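Local coordinates for putative alpha-L-fucosidase (PDB 4OUE), which probably hydrolyses alpha-L-fucosidic linkages as a family 29 glycoside hydrolase, and here holds a thiogalactoside in its sugar pocket, at residues 193-198 against 206-211; 254-259 against 290-295. All coordinates share one frame; numbering follows the deposited sequence.

Contact 1: 193-198 against 206-211; sequences VIFGTK and VRWMGN. With IPT (1-methylethyl 1-thio-beta-D-galactopyranoside), chain D.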
ATOM      1  N   VAL A 193       1.911 -11.779   2.160  1.00 19.68           N
ATOM      2  CA  VAL A 193       0.662 -11.054   2.336  1.00 16.95           C
ATOM      3  C   VAL A 193      -0.301 -11.357   1.183  1.00 17.45           C
ATOM      4  O   VAL A 193       0.090 -11.338   0.009  1.00 17.82           O
ATOM      5  CB  VAL A 193       0.935  -9.542   2.417  1.00 17.05           C
ATOM      6  CG1 VAL A 193      -0.360  -8.769   2.415  1.00 17.87           C
ATOM      7  CG2 VAL A 193       1.726  -9.231   3.672  1.00 16.42           C
ATOM      8  N   ILE A 194      -1.556 -11.661   1.503  1.00 17.05           N
ATOM      9  CA  ILE A 194      -2.536 -11.898   0.448  1.00 15.89           C
ATOM     10  C   ILE A 194      -3.471 -10.701   0.294  1.00 16.18           C
ATOM     11  O   ILE A 194      -4.172 -10.324   1.236  1.00 20.30           O
ATOM     12  CB  ILE A 194      -3.386 -13.159   0.706  1.00 15.05           C
ATOM     13  CG1 ILE A 194      -2.521 -14.419   0.653  1.00 13.18           C
ATOM     14  CG2 ILE A 194      -4.499 -13.261  -0.326  1.00 15.92           C
ATOM     15  CD1 ILE A 194      -3.307 -15.688   0.970  1.00 18.91           C
ATOM     16  N   PHE A 195      -3.462 -10.098  -0.891  1.00 17.36           N
ATOM     17  CA  PHE A 195      -4.443  -9.076  -1.232  1.00 17.00           C
ATOM     18  C   PHE A 195      -5.669  -9.817  -1.709  1.00 20.07           C
ATOM     19  O   PHE A 195      -5.691 -10.328  -2.836  1.00 20.22           O
ATOM     20  CB  PHE A 195      -3.912  -8.167  -2.341  1.00 15.40           C
ATOM     21  CG  PHE A 195      -4.913  -7.149  -2.838  1.00 14.96           C
ATOM     22  CD1 PHE A 195      -5.080  -5.940  -2.179  1.00 13.62           C
ATOM     23  CD2 PHE A 195      -5.676  -7.397  -3.976  1.00 12.23           C
ATOM     24  CE1 PHE A 195      -5.988  -4.999  -2.642  1.00 13.46           C
ATOM     25  CE2 PHE A 195      -6.582  -6.452  -4.453  1.00 11.82           C
ATOM     26  CZ  PHE A 195      -6.740  -5.254  -3.783  1.00 13.00           C
ATOM     27  N   GLY A 196      -6.680  -9.900  -0.844  1.00 22.81           N
ATOM     28  CA  GLY A 196      -7.881 -10.660  -1.146  1.00 18.27           C
ATOM     29  C   GLY A 196      -9.106  -9.841  -1.525  1.00 19.92           C
ATOM     30  O   GLY A 196      -9.432  -8.835  -0.889  1.00 20.89           O
ATOM     31  N   THR A 197      -9.810 -10.299  -2.554  1.00 20.23           N
ATOM     32  CA  THR A 197     -11.041  -9.648  -2.990  1.00 20.63           C
ATOM     33  C   THR A 197     -12.207 -10.639  -3.072  1.00 20.39           C
ATOM     34  O   THR A 197     -12.006 -11.849  -3.241  1.00 17.73           O
ATOM     35  CB  THR A 197     -10.856  -8.982  -4.362  1.00 17.81           C
ATOM     36  OG1 THR A 197     -10.297  -9.937  -5.269  1.00 17.27           O
ATOM     37  CG2 THR A 197      -9.919  -7.784  -4.254  1.00 15.94           C
ATOM     38  N   LYS A 198     -13.421 -10.114  -2.951  1.00 19.83           N
ATOM     39  CA  LYS A 198     -14.636 -10.915  -3.100  1.00 23.48           C
ATOM     40  C   LYS A 198     -14.638 -12.245  -2.334  1.00 22.99           C
ATOM     41  O   LYS A 198     -14.503 -12.252  -1.104  1.00 22.73           O
ATOM     42  CB  LYS A 198     -14.940 -11.097  -4.583  1.00 22.43           C
ATOM     43  CG  LYS A 198     -15.170  -9.750  -5.260  1.00 21.37           C
ATOM     44  CD  LYS A 198     -15.325  -9.859  -6.766  1.00 19.57           C
ATOM     45  CE  LYS A 198     -15.635  -8.489  -7.347  1.00 20.60           C
ATOM     46  NZ  LYS A 198     -15.724  -8.511  -8.828  1.00 21.27           N
ATOM     47  N   VAL A 206      -4.975  -8.159   3.400  1.00 16.34           N
ATOM     48  CA  VAL A 206      -5.255  -6.753   3.112  1.00 16.87           C
ATOM     49  C   VAL A 206      -6.389  -6.689   2.088  1.00 20.48           C
ATOM     50  O   VAL A 206      -6.615  -7.655   1.339  1.00 14.24           O
ATOM     51  CB  VAL A 206      -3.992  -5.976   2.616  1.00 17.65           C
ATOM     52  CG1 VAL A 206      -2.856  -6.059   3.650  1.00 10.29           C
ATOM     53  CG2 VAL A 206      -3.520  -6.501   1.249  1.00 12.38           C
ATOM     54  N   ARG A 207      -7.100  -5.561   2.070  1.00 15.70           N
ATOM     55  CA  ARG A 207      -8.304  -5.406   1.257  1.00 14.02           C
ATOM     56  C   ARG A 207      -8.143  -4.311   0.211  1.00 15.02           C
ATOM     57  O   ARG A 207      -7.259  -3.457   0.318  1.00 17.10           O
ATOM     58  CB  ARG A 207      -9.498  -5.047   2.160  1.00 15.63           C
ATOM     59  CG  ARG A 207      -9.453  -3.598   2.715  1.00 17.09           C
ATOM     60  CD  ARG A 207     -10.632  -3.294   3.648  1.00 14.90           C
ATOM     61  NE  ARG A 207     -10.779  -1.859   3.906  1.00 14.97           N
ATOM     62  CZ  ARG A 207     -10.424  -1.257   5.043  1.00 16.93           C
ATOM     63  NH1 ARG A 207      -9.891  -1.963   6.036  1.00 13.19           N
ATOM     64  NH2 ARG A 207     -10.593   0.053   5.186  1.00 12.99           N
ATOM     65  N   TRP A 208      -9.010  -4.322  -0.795  1.00 13.93           N
ATOM     66  CA  TRP A 208      -9.104  -3.192  -1.708  1.00 12.80           C
ATOM     67  C   TRP A 208      -9.831  -2.054  -1.005  1.00 16.71           C
ATOM     68  O   TRP A 208     -10.547  -2.281  -0.024  1.00 17.50           O
ATOM     69  CB  TRP A 208      -9.876  -3.598  -2.966  1.00 13.09           C
ATOM     70  CG  TRP A 208      -9.847  -2.545  -4.040  1.00 16.95           C
ATOM     71  CD1 TRP A 208      -8.787  -1.740  -4.390  1.00 12.78           C
ATOM     72  CD2 TRP A 208     -10.928  -2.181  -4.900  1.00 14.48           C
ATOM     73  NE1 TRP A 208      -9.151  -0.910  -5.424  1.00 11.74           N
ATOM     74  CE2 TRP A 208     -10.462  -1.158  -5.750  1.00 14.60           C
ATOM     75  CE3 TRP A 208     -12.250  -2.629  -5.033  1.00 16.89           C
ATOM     76  CZ2 TRP A 208     -11.274  -0.574  -6.727  1.00 19.36           C
ATOM     77  CZ3 TRP A 208     -13.055  -2.046  -5.996  1.00 14.63           C
ATOM     78  CH2 TRP A 208     -12.564  -1.034  -6.839  1.00 15.48           C
ATOM     79  N   MET A 209      -9.659  -0.828  -1.486  1.00 18.96           N
ATOM     80  CA  MET A 209     -10.341   0.301  -0.849  1.00 16.25           C
ATOM     81  C   MET A 209     -11.346   0.996  -1.764  1.00 15.52           C
ATOM     82  O   MET A 209     -11.715   2.149  -1.521  1.00 16.23           O
ATOM     83  CB  MET A 209      -9.337   1.308  -0.276  1.00 16.74           C
ATOM     84  CG  MET A 209      -8.011   1.334  -1.003  1.00 14.38           C
ATOM     85  SD  MET A 209      -8.180   1.804  -2.729  1.00 14.84           S
ATOM     86  CE  MET A 209      -8.663   3.517  -2.516  1.00 10.69           C
ATOM     87  N   GLY A 210     -11.784   0.302  -2.816  1.00 16.04           N
ATOM     88  CA  GLY A 210     -12.955   0.741  -3.561  1.00 14.55           C
ATOM     89  C   GLY A 210     -12.753   1.630  -4.769  1.00 18.41           C
ATOM     90  O   GLY A 210     -13.693   1.825  -5.550  1.00 19.36           O
ATOM     91  N   ASN A 211     -11.557   2.194  -4.936  1.00 17.06           N
ATOM     92  CA  ASN A 211     -11.273   2.938  -6.166  1.00 13.43           C
ATOM     93  C   ASN A 211      -9.841   2.772  -6.672  1.00 15.51           C
ATOM     94  O   ASN A 211      -8.998   2.178  -5.994  1.00 18.25           O
ATOM     95  CB  ASN A 211     -11.637   4.419  -6.026  1.00 14.49           C
ATOM     96  CG  ASN A 211     -10.743   5.160  -5.045  1.00 14.15           C
ATOM     97  OD1 ASN A 211      -9.623   5.563  -5.382  1.00 12.36           O
ATOM     98  ND2 ASN A 211     -11.241   5.363  -3.831  1.00 16.33           N
TER
HETATM   99  C1  IPT D 502     -11.707  -4.059  -9.289  1.00 26.44           C
HETATM  100  C2  IPT D 502     -12.024  -5.379  -8.676  1.00 20.02           C
HETATM  101  O2  IPT D 502     -13.380  -5.623  -8.737  1.00 21.00           O
HETATM  102  C3  IPT D 502     -11.533  -5.377  -7.262  1.00 21.45           C
HETATM  103  O3  IPT D 502     -11.768  -6.621  -6.695  1.00 20.02           O
HETATM  104  C4  IPT D 502     -10.070  -5.030  -7.219  1.00 17.87           C
HETATM  105  O4  IPT D 502      -9.328  -6.063  -7.772  1.00 16.53           O
HETATM  106  C5  IPT D 502      -9.835  -3.772  -8.004  1.00 20.74           C
HETATM  107  O5  IPT D 502     -10.325  -3.905  -9.301  1.00 21.18           O
HETATM  108  C6  IPT D 502      -8.371  -3.470  -8.067  1.00 17.60           C
HETATM  109  O6  IPT D 502      -8.161  -2.144  -8.397  1.00 16.83           O
HETATM  110  S1  IPT D 502     -12.406  -3.993 -10.926  1.00 21.06           S
HETATM  111  C1' IPT D 502     -12.481  -2.308 -11.474  1.00 28.98           C
HETATM  112  C2' IPT D 502     -13.871  -1.772 -11.379  1.00 29.35           C
HETATM  113  C3' IPT D 502     -11.664  -1.453 -10.576  1.00 26.42           C
HETATM  114  O   HOH W   1     -10.824  -6.537  -1.066  1.00 19.92           O
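The ring of Phe195 sits against Trp208, CZ lying 3.6 Å from Trp208 CB, beside the bound sugar in what is, by family and sheet order, a TIM-barrel domain. With CG anti to the main-chain N (chi1 175°), the ring end of Phe195 comes nearer segment 206-211. The two side chains run side by side in the same direction. Val206 meets the edge of the Phe195 ring with CG2, while its CG1 is 3.9 Å from Val193 CG1, the two valines crossing at about a right angle. Beyond Phe195, the indole of Trp208 lies under the thiogalactoside: IPT C5 stands 3.5 Å above the ring centre, and the backbone N of Gly210 approaches the opposite face, also over the centre, so the indole is held between sugar and main chain. A leucine in place of Trp208 would probably cost the sugar its flat indole face and leave Asp255 OD1 without the nearby N-H of NE1. Thr197 adds CG2 beside IPT O3, its OG1 being bonded to the carbonyl of Trp165. Behind these side chains a single beta bridge pairs Phe195 with Val206, laying the loop segment 206-208 alongside strand 193-195 in roughly the same direction (35° apart). Val206 N donates to Ile194 O, and Gly196 N to Val206 O at 3.1 Å. One step further on, a water takes over from direct pairing: it donates to Gly196 O at 2.7 Å and accepts from Trp208 N at 2.9 Å.

Contact 2: 254-259 against 290-295; sequences TDVSIR and SVLLLN. With IPT (1-methylethyl 1-thio-beta-D-galactopyranoside), chain D.
Thr254 and Ser290 join hydroxyls at one end of this strand pair, and Asn295 sets its amide on Ser257 at the other, so side-chain bonds flank the backbone pairing. Thr254 OG1 donates to Ser290 OG over 2.8 Å, and Ser290 OG is also bonded to the carbonyl of Ala252. At the far end Asn295 ND2 donates a hydrogen bond to Ser257 OG at 3.0 Å, a hydroxyl also hydrogen-bonded to the carbonyl of Ser261 and lying 7° from the amide plane. Asn295 CG lies anti to the backbone N (chi1 175°), which sends the amide across to Ser257; its OD1 is bonded to His27 and its ND2 also to Trp262 O, so both ends of the amide are engaged. Between these ends, strands 254-257 and 291-295 run parallel, their axes 4.7 Å apart at closest approach, as the two strands of a right-handed beta-alpha-beta crossover through helix 275-283 in the barrel wall. Leu293 N donates to Thr254 O at 2.7 Å, Val256 N to Leu293 O, and Asn295 N to Val256 O. On the face carrying Val256, Leu292 and Leu294, Val256 CG1 touches Leu292 CD1 at 3.6 Å, and helix 275-283 packs over this face with Ile281 and Leu278. The other face bears Asp255, whose OD2 lies 2.6 Å from IPT O6, and Leu293, both against Trp164.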
ATOM      1  N   THR A 254      -4.012   0.693  -1.168  1.00 14.82           N
ATOM      2  CA  THR A 254      -4.445   1.628  -2.208  1.00 13.34           C
ATOM      3  C   THR A 254      -3.623   1.473  -3.495  1.00 14.03           C
ATOM      4  O   THR A 254      -2.402   1.660  -3.474  1.00 14.75           O
ATOM      5  CB  THR A 254      -4.303   3.061  -1.680  1.00 11.49           C
ATOM      6  OG1 THR A 254      -5.073   3.184  -0.474  1.00 14.21           O
ATOM      7  CG2 THR A 254      -4.797   4.066  -2.683  1.00 12.12           C
ATOM      8  N   ASP A 255      -4.288   1.152  -4.606  1.00 11.78           N
ATOM      9  CA  ASP A 255      -3.601   0.929  -5.890  1.00 12.44           C
ATOM     10  C   ASP A 255      -3.898   2.002  -6.930  1.00 13.44           C
ATOM     11  O   ASP A 255      -5.048   2.399  -7.108  1.00 15.76           O
ATOM     12  CB  ASP A 255      -3.931  -0.449  -6.475  1.00 11.01           C
ATOM     13  CG  ASP A 255      -5.429  -0.650  -6.734  1.00 19.84           C
ATOM     14  OD1 ASP A 255      -6.267  -0.206  -5.909  1.00 15.49           O
ATOM     15  OD2 ASP A 255      -5.776  -1.276  -7.771  1.00 13.91           O
ATOM     16  N   VAL A 256      -2.861   2.454  -7.627  1.00  8.87           N
ATOM     17  CA  VAL A 256      -3.031   3.478  -8.644  1.00 13.67           C
ATOM     18  C   VAL A 256      -1.882   3.428  -9.654  1.00 14.77           C
ATOM     19  O   VAL A 256      -0.750   3.056  -9.314  1.00 14.58           O
ATOM     20  CB  VAL A 256      -3.148   4.880  -7.995  1.00 14.76           C
ATOM     21  CG1 VAL A 256      -1.879   5.232  -7.226  1.00 12.70           C
ATOM     22  CG2 VAL A 256      -3.467   5.939  -9.029  1.00 12.26           C
ATOM     23  N   SER A 257      -2.168   3.762 -10.908  1.00 14.48           N
ATOM     24  CA  SER A 257      -1.105   3.788 -11.900  1.00 15.26           C
ATOM     25  C   SER A 257      -0.496   5.178 -11.946  1.00 14.66           C
ATOM     26  O   SER A 257      -1.163   6.168 -11.624  1.00 13.90           O
ATOM     27  CB  SER A 257      -1.630   3.379 -13.274  1.00 14.33           C
ATOM     28  OG  SER A 257      -0.568   3.229 -14.209  1.00 14.32           O
ATOM     29  N   ILE A 258       0.776   5.257 -12.331  1.00 12.53           N
ATOM     30  CA  ILE A 258       1.452   6.549 -12.453  1.00 13.00           C
ATOM     31  C   ILE A 258       1.059   7.180 -13.789  1.00 14.59           C
ATOM     32  O   ILE A 258       1.379   8.338 -14.081  1.00 16.87           O
ATOM     33  CB  ILE A 258       2.992   6.381 -12.340  1.00 16.83           C
ATOM     34  CG1 ILE A 258       3.670   7.717 -11.975  1.00 15.94           C
ATOM     35  CG2 ILE A 258       3.576   5.745 -13.622  1.00 10.86           C
ATOM     36  CD1 ILE A 258       5.163   7.593 -11.685  1.00 11.59           C
ATOM     37  N   ARG A 259       0.349   6.391 -14.589  1.00 14.34           N
ATOM     38  CA  ARG A 259      -0.181   6.803 -15.884  1.00 16.01           C
ATOM     39  C   ARG A 259      -1.702   6.605 -15.863  1.00 17.49           C
ATOM     40  O   ARG A 259      -2.233   5.978 -14.932  1.00 16.05           O
ATOM     41  CB  ARG A 259       0.453   5.936 -16.991  1.00 17.01           C
ATOM     42  CG  ARG A 259       1.825   6.422 -17.420  1.00 15.33           C
ATOM     43  CD  ARG A 259       2.784   5.283 -17.745  1.00 13.61           C
ATOM     44  NE  ARG A 259       4.061   5.820 -18.207  1.00 16.30           N
ATOM     45  CZ  ARG A 259       4.336   6.082 -19.481  1.00 16.94           C
ATOM     46  NH1 ARG A 259       3.432   5.828 -20.420  1.00 17.93           N
ATOM     47  NH2 ARG A 259       5.511   6.599 -19.820  1.00 17.08           N
ATOM     48  N   SER A 290      -3.057   3.650   5.130  1.00 17.17           N
ATOM     49  CA  SER A 290      -3.061   2.639   4.089  1.00 13.70           C
ATOM     50  C   SER A 290      -1.631   2.415   3.607  1.00 17.84           C
ATOM     51  O   SER A 290      -0.661   2.790   4.287  1.00 15.99           O
ATOM     52  CB  SER A 290      -3.958   3.084   2.928  1.00 15.48           C
ATOM     53  OG  SER A 290      -4.048   2.078   1.927  1.00 15.38           O
ATOM     54  N   VAL A 291      -1.515   1.785   2.444  1.00 13.18           N
ATOM     55  CA  VAL A 291      -0.240   1.541   1.796  1.00 15.16           C
ATOM     56  C   VAL A 291      -0.445   1.814   0.307  1.00 18.29           C
ATOM     57  O   VAL A 291      -1.479   1.432  -0.276  1.00 14.38           O
ATOM     58  CB  VAL A 291       0.251   0.086   2.035  1.00 16.66           C
ATOM     59  CG1 VAL A 291       1.301  -0.341   0.986  1.00 14.11           C
ATOM     60  CG2 VAL A 291       0.800  -0.066   3.458  1.00 11.17           C
ATOM     61  N   LEU A 292       0.523   2.500  -0.296  1.00 13.21           N
ATOM     62  CA  LEU A 292       0.415   2.899  -1.690  1.00 13.22           C
ATOM     63  C   LEU A 292       1.077   1.878  -2.615  1.00 13.67           C
ATOM     64  O   LEU A 292       2.301   1.674  -2.575  1.00 13.47           O
ATOM     65  CB  LEU A 292       1.022   4.298  -1.882  1.00 10.58           C
ATOM     66  CG  LEU A 292       1.136   4.820  -3.322  1.00 14.18           C
ATOM     67  CD1 LEU A 292      -0.222   4.832  -4.028  1.00  9.94           C
ATOM     68  CD2 LEU A 292       1.767   6.211  -3.330  1.00 12.45           C
ATOM     69  N   LEU A 293       0.263   1.229  -3.439  1.00 14.78           N
ATOM     70  CA  LEU A 293       0.771   0.362  -4.501  1.00 13.21           C
ATOM     71  C   LEU A 293       0.759   1.149  -5.808  1.00 12.22           C
ATOM     72  O   LEU A 293      -0.302   1.386  -6.393  1.00 14.50           O
ATOM     73  CB  LEU A 293      -0.083  -0.901  -4.607  1.00 12.73           C
ATOM     74  CG  LEU A 293       0.131  -1.885  -5.769  1.00 15.36           C
ATOM     75  CD1 LEU A 293       1.600  -2.271  -5.943  1.00  9.45           C
ATOM     76  CD2 LEU A 293      -0.726  -3.136  -5.523  1.00 11.89           C
ATOM     77  N   LEU A 294       1.940   1.563  -6.262  1.00  9.83           N
ATOM     78  CA  LEU A 294       2.043   2.468  -7.401  1.00  9.38           C
ATOM     79  C   LEU A 294       2.578   1.734  -8.640  1.00 12.16           C
ATOM     80  O   LEU A 294       3.684   1.188  -8.621  1.00 11.76           O
ATOM     81  CB  LEU A 294       2.943   3.659  -7.043  1.00  9.29           C
ATOM     82  CG  LEU A 294       3.255   4.717  -8.111  1.00 11.09           C
ATOM     83  CD1 LEU A 294       1.997   5.432  -8.582  1.00  8.39           C
ATOM     84  CD2 LEU A 294       4.288   5.730  -7.594  1.00  9.08           C
ATOM     85  N   ASN A 295       1.795   1.733  -9.715  1.00  9.66           N
ATOM     86  CA  ASN A 295       2.166   1.024 -10.935  1.00 10.54           C
ATOM     87  C   ASN A 295       3.105   1.784 -11.890  1.00 11.01           C
ATOM     88  O   ASN A 295       2.849   2.945 -12.248  1.00 10.00           O
ATOM     89  CB  ASN A 295       0.900   0.596 -11.674  1.00 13.01           C
ATOM     90  CG  ASN A 295       1.195  -0.052 -13.015  1.00 12.23           C
ATOM     91  OD1 ASN A 295       1.663  -1.192 -13.078  1.00 12.49           O
ATOM     92  ND2 ASN A 295       0.907   0.668 -14.098  1.00 11.61           N
TER
HETATM   93  C1  IPT D 502     -11.707  -4.059  -9.289  1.00 26.44           C
HETATM   94  C2  IPT D 502     -12.024  -5.379  -8.676  1.00 20.02           C
HETATM   95  O2  IPT D 502     -13.380  -5.623  -8.737  1.00 21.00           O
HETATM   96  C3  IPT D 502     -11.533  -5.377  -7.262  1.00 21.45           C
HETATM   97  O3  IPT D 502     -11.768  -6.621  -6.695  1.00 20.02           O
HETATM   98  C4  IPT D 502     -10.070  -5.030  -7.219  1.00 17.87           C
HETATM   99  O4  IPT D 502      -9.328  -6.063  -7.772  1.00 16.53           O
HETATM  100  C5  IPT D 502      -9.835  -3.772  -8.004  1.00 20.74           C
HETATM  101  O5  IPT D 502     -10.325  -3.905  -9.301  1.00 21.18           O
HETATM  102  C6  IPT D 502      -8.371  -3.470  -8.067  1.00 17.60           C
HETATM  103  O6  IPT D 502      -8.161  -2.144  -8.397  1.00 16.83           O
HETATM  104  S1  IPT D 502     -12.406  -3.993 -10.926  1.00 21.06           S
HETATM  105  C1' IPT D 502     -12.481  -2.308 -11.474  1.00 28.98           C
HETATM  106  C2' IPT D 502     -13.871  -1.772 -11.379  1.00 29.35           C
HETATM  107  C3' IPT D 502     -11.664  -1.453 -10.576  1.00 26.42           C

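In the fold
Contacts 1 and 2 follow one another along the chain, their centres about 13 Å apart, and belong to the same parallel barrel sheet, through strands 193-195 and 253-257. They meet directly: Trp208 NE1 lies 3.0 Å from Asp255 OD1, while Met209 CG comes within 3.5 Å of Thr254 OG1. Both reach the bound thiogalactoside, contact 1 supplying the indole beneath the ring and contact 2 a carboxylate beside its O6. The stacking residue and this carboxylate are thus direct neighbours as well as sharing the ligand. Asp166, Gly167, Glu212 and Glu232 also hydrogen-bond the ligand.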